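Local coordinates for protein alpha-/beta-galactoside alpha-2,3-sialyltransferase (Photobacterium phosphoreum, PDB 2ZWI) that probably transfers sialic acid to galactosides in alpha-2,3 linkage, as a GT-B-type glycosyltransferase that binds CMP, at residues Leu84-Val89 and Gln150-Ser155. Residues are numbered along the deposited sequence; the frame is centred on the assembly and turned at random.
Sequences LWAVDV and QPFDNS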
loop_
_atom_site.group_PDB
_atom_site.type_symbol
_atom_site.label_atom_id
_atom_site.label_comp_id
_atom_site.label_asym_id
_atom_site.label_seq_id
_atom_site.Cartn_x
_atom_site.Cartn_y
_atom_site.Cartn_z
ATOM N N LEU A 84 4.300 -0.781 8.103
ATOM C CA LEU A 84 5.734 -1.071 8.087
ATOM C C LEU A 84 6.520 0.017 8.841
ATOM O O LEU A 84 7.452 -0.273 9.577
ATOM C CB LEU A 84 6.249 -1.181 6.645
ATOM C CG LEU A 84 7.701 -1.641 6.440
ATOM C CD1 LEU A 84 7.900 -3.064 6.976
ATOM C CD2 LEU A 84 8.053 -1.553 4.968
ATOM N N TRP A 85 6.113 1.266 8.641
ATOM C CA TRP A 85 6.754 2.422 9.241
ATOM C C TRP A 85 6.019 2.894 10.494
ATOM O O TRP A 85 5.909 4.091 10.759
ATOM C CB TRP A 85 6.854 3.536 8.195
ATOM C CG TRP A 85 7.782 3.165 7.082
ATOM C CD1 TRP A 85 7.450 2.877 5.787
ATOM C CD2 TRP A 85 9.200 2.993 7.182
ATOM N NE1 TRP A 85 8.579 2.561 5.069
ATOM C CE2 TRP A 85 9.666 2.625 5.904
ATOM C CE3 TRP A 85 10.123 3.130 8.230
ATOM C CZ2 TRP A 85 11.016 2.390 5.641
ATOM C CZ3 TRP A 85 11.468 2.902 7.972
ATOM C CH2 TRP A 85 11.903 2.535 6.685
ATOM N N ALA A 86 5.528 1.937 11.276
ATOM C CA ALA A 86 4.862 2.248 12.545
ATOM C C ALA A 86 5.752 3.115 13.446
ATOM O O ALA A 86 5.249 3.814 14.319
ATOM C CB ALA A 86 4.464 0.961 13.271
ATOM N N VAL A 87 7.068 3.068 13.227
ATOM C CA VAL A 87 8.011 3.921 13.983
ATOM C C VAL A 87 7.614 5.409 13.950
ATOM O O VAL A 87 7.774 6.118 14.945
ATOM C CB VAL A 87 9.499 3.746 13.508
ATOM C CG1 VAL A 87 9.705 4.295 12.104
ATOM C CG2 VAL A 87 10.477 4.401 14.503
ATOM N N ASP A 88 7.108 5.879 12.812
ATOM C CA ASP A 88 6.664 7.264 12.712
ATOM C C ASP A 88 5.489 7.537 13.651
ATOM O O ASP A 88 5.474 8.558 14.324
ATOM C CB ASP A 88 6.315 7.636 11.270
ATOM C CG ASP A 88 7.521 7.584 10.345
ATOM O OD1 ASP A 88 7.319 7.321 9.150
ATOM O OD2 ASP A 88 8.666 7.807 10.802
ATOM N N VAL A 89 4.516 6.628 13.721
ATOM C CA VAL A 89 3.422 6.834 14.685
ATOM C C VAL A 89 3.871 6.648 16.149
ATOM O O VAL A 89 3.400 7.365 17.022
ATOM C CB VAL A 89 2.022 6.166 14.291
ATOM C CG1 VAL A 89 2.062 5.420 12.965
ATOM C CG2 VAL A 89 1.393 5.364 15.429
ATOM N N GLN A 150 13.936 2.051 24.426
ATOM C CA GLN A 150 14.424 1.102 23.428
ATOM C C GLN A 150 14.048 1.599 22.024
ATOM O O GLN A 150 13.037 2.294 21.863
ATOM C CB GLN A 150 13.817 -0.290 23.668
ATOM C CG GLN A 150 12.331 -0.394 23.265
ATOM C CD GLN A 150 11.875 -1.806 22.946
ATOM O OE1 GLN A 150 12.119 -2.738 23.714
ATOM N NE2 GLN A 150 11.192 -1.967 21.806
ATOM N N PRO A 151 14.848 1.240 21.002
ATOM C CA PRO A 151 14.440 1.595 19.640
ATOM C C PRO A 151 13.272 0.706 19.180
ATOM O O PRO A 151 13.017 -0.341 19.779
ATOM C CB PRO A 151 15.703 1.309 18.817
ATOM C CG PRO A 151 16.373 0.201 19.562
ATOM C CD PRO A 151 16.120 0.488 21.020
ATOM N N PHE A 152 12.567 1.123 18.135
ATOM C CA PHE A 152 11.429 0.351 17.650
ATOM C C PHE A 152 11.825 -0.602 16.524
ATOM O O PHE A 152 12.257 -0.171 15.450
ATOM C CB PHE A 152 10.262 1.259 17.229
ATOM C CG PHE A 152 9.039 0.495 16.777
ATOM C CD1 PHE A 152 8.161 -0.055 17.713
ATOM C CD2 PHE A 152 8.785 0.299 15.418
ATOM C CE1 PHE A 152 7.034 -0.773 17.304
ATOM C CE2 PHE A 152 7.673 -0.418 15.002
ATOM C CZ PHE A 152 6.796 -0.959 15.949
ATOM N N ASP A 153 11.670 -1.896 16.784
ATOM C CA ASP A 153 11.894 -2.932 15.779
ATOM C C ASP A 153 10.584 -3.220 15.047
ATOM O O ASP A 153 9.608 -3.631 15.668
ATOM C CB ASP A 153 12.415 -4.211 16.440
ATOM C CG ASP A 153 12.785 -5.282 15.426
ATOM O OD1 ASP A 153 12.715 -6.484 15.774
ATOM O OD2 ASP A 153 13.142 -4.919 14.277
ATOM N N ASN A 154 10.559 -2.993 13.735
ATOM C CA ASN A 154 9.327 -3.171 12.968
ATOM C C ASN A 154 9.043 -4.633 12.563
ATOM O O ASN A 154 8.716 -4.941 11.416
ATOM C CB ASN A 154 9.225 -2.174 11.808
ATOM C CG ASN A 154 10.262 -2.398 10.731
ATOM O OD1 ASN A 154 11.192 -3.190 10.878
ATOM N ND2 ASN A 154 10.086 -1.713 9.618
ATOM N N SER A 155 9.183 -5.528 13.530
ATOM C CA SER A 155 8.859 -6.933 13.342
ATOM C C SER A 155 7.334 -7.082 13.260
ATOM O O SER A 155 6.596 -6.181 13.660
ATOM C CB SER A 155 9.404 -7.734 14.523
ATOM O OG SER A 155 8.804 -7.269 15.721
#
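Asn154 ND2 donates a hydrogen bond to Leu84 O over 3.0 Å. The N-H points nearly straight at the oxygen, at 163°. The oxygen lies close to the amide plane of Asn154, whereas the amide nitrogen stands 30° off the carbonyl plane of Leu84. With Asn154 CG between the backbone N and carbonyl carbon (chi1 67°), the amide reaches the Leu84 carbonyl. Arg119 NH1 bonds to Asn154 OD1, so both ends of the amide are held, which should restrict its rotation. Leu84 CD1 lies alongside Asn154 ND2 at 3.7 Å.

Two residues before Asn154, the Phe152 ring leans obliquely on the start of helix 86-98. Phe152 CE2 meets Ala86 CB at 3.9 Å. Phe152 CD2 lies 4.0 Å from Val87 CB and 3.9 Å from Val87 N. Ile159 of helix 156-159 also touches Ala86, Phe152 and Asn154.

The contact joins the turn after strand 74-82 and the first residues of helix 86-98 to the loop between helices 128-147 and 156-159. It lies in the half of the GT-B fold built on the seven-stranded parallel sheet. The Leu84 side chain is about 10 Å from bound CMP. One nearly straight amide-to-carbonyl bond pins the loop to Leu84, while the Phe152 ring supplies most of the apolar contact.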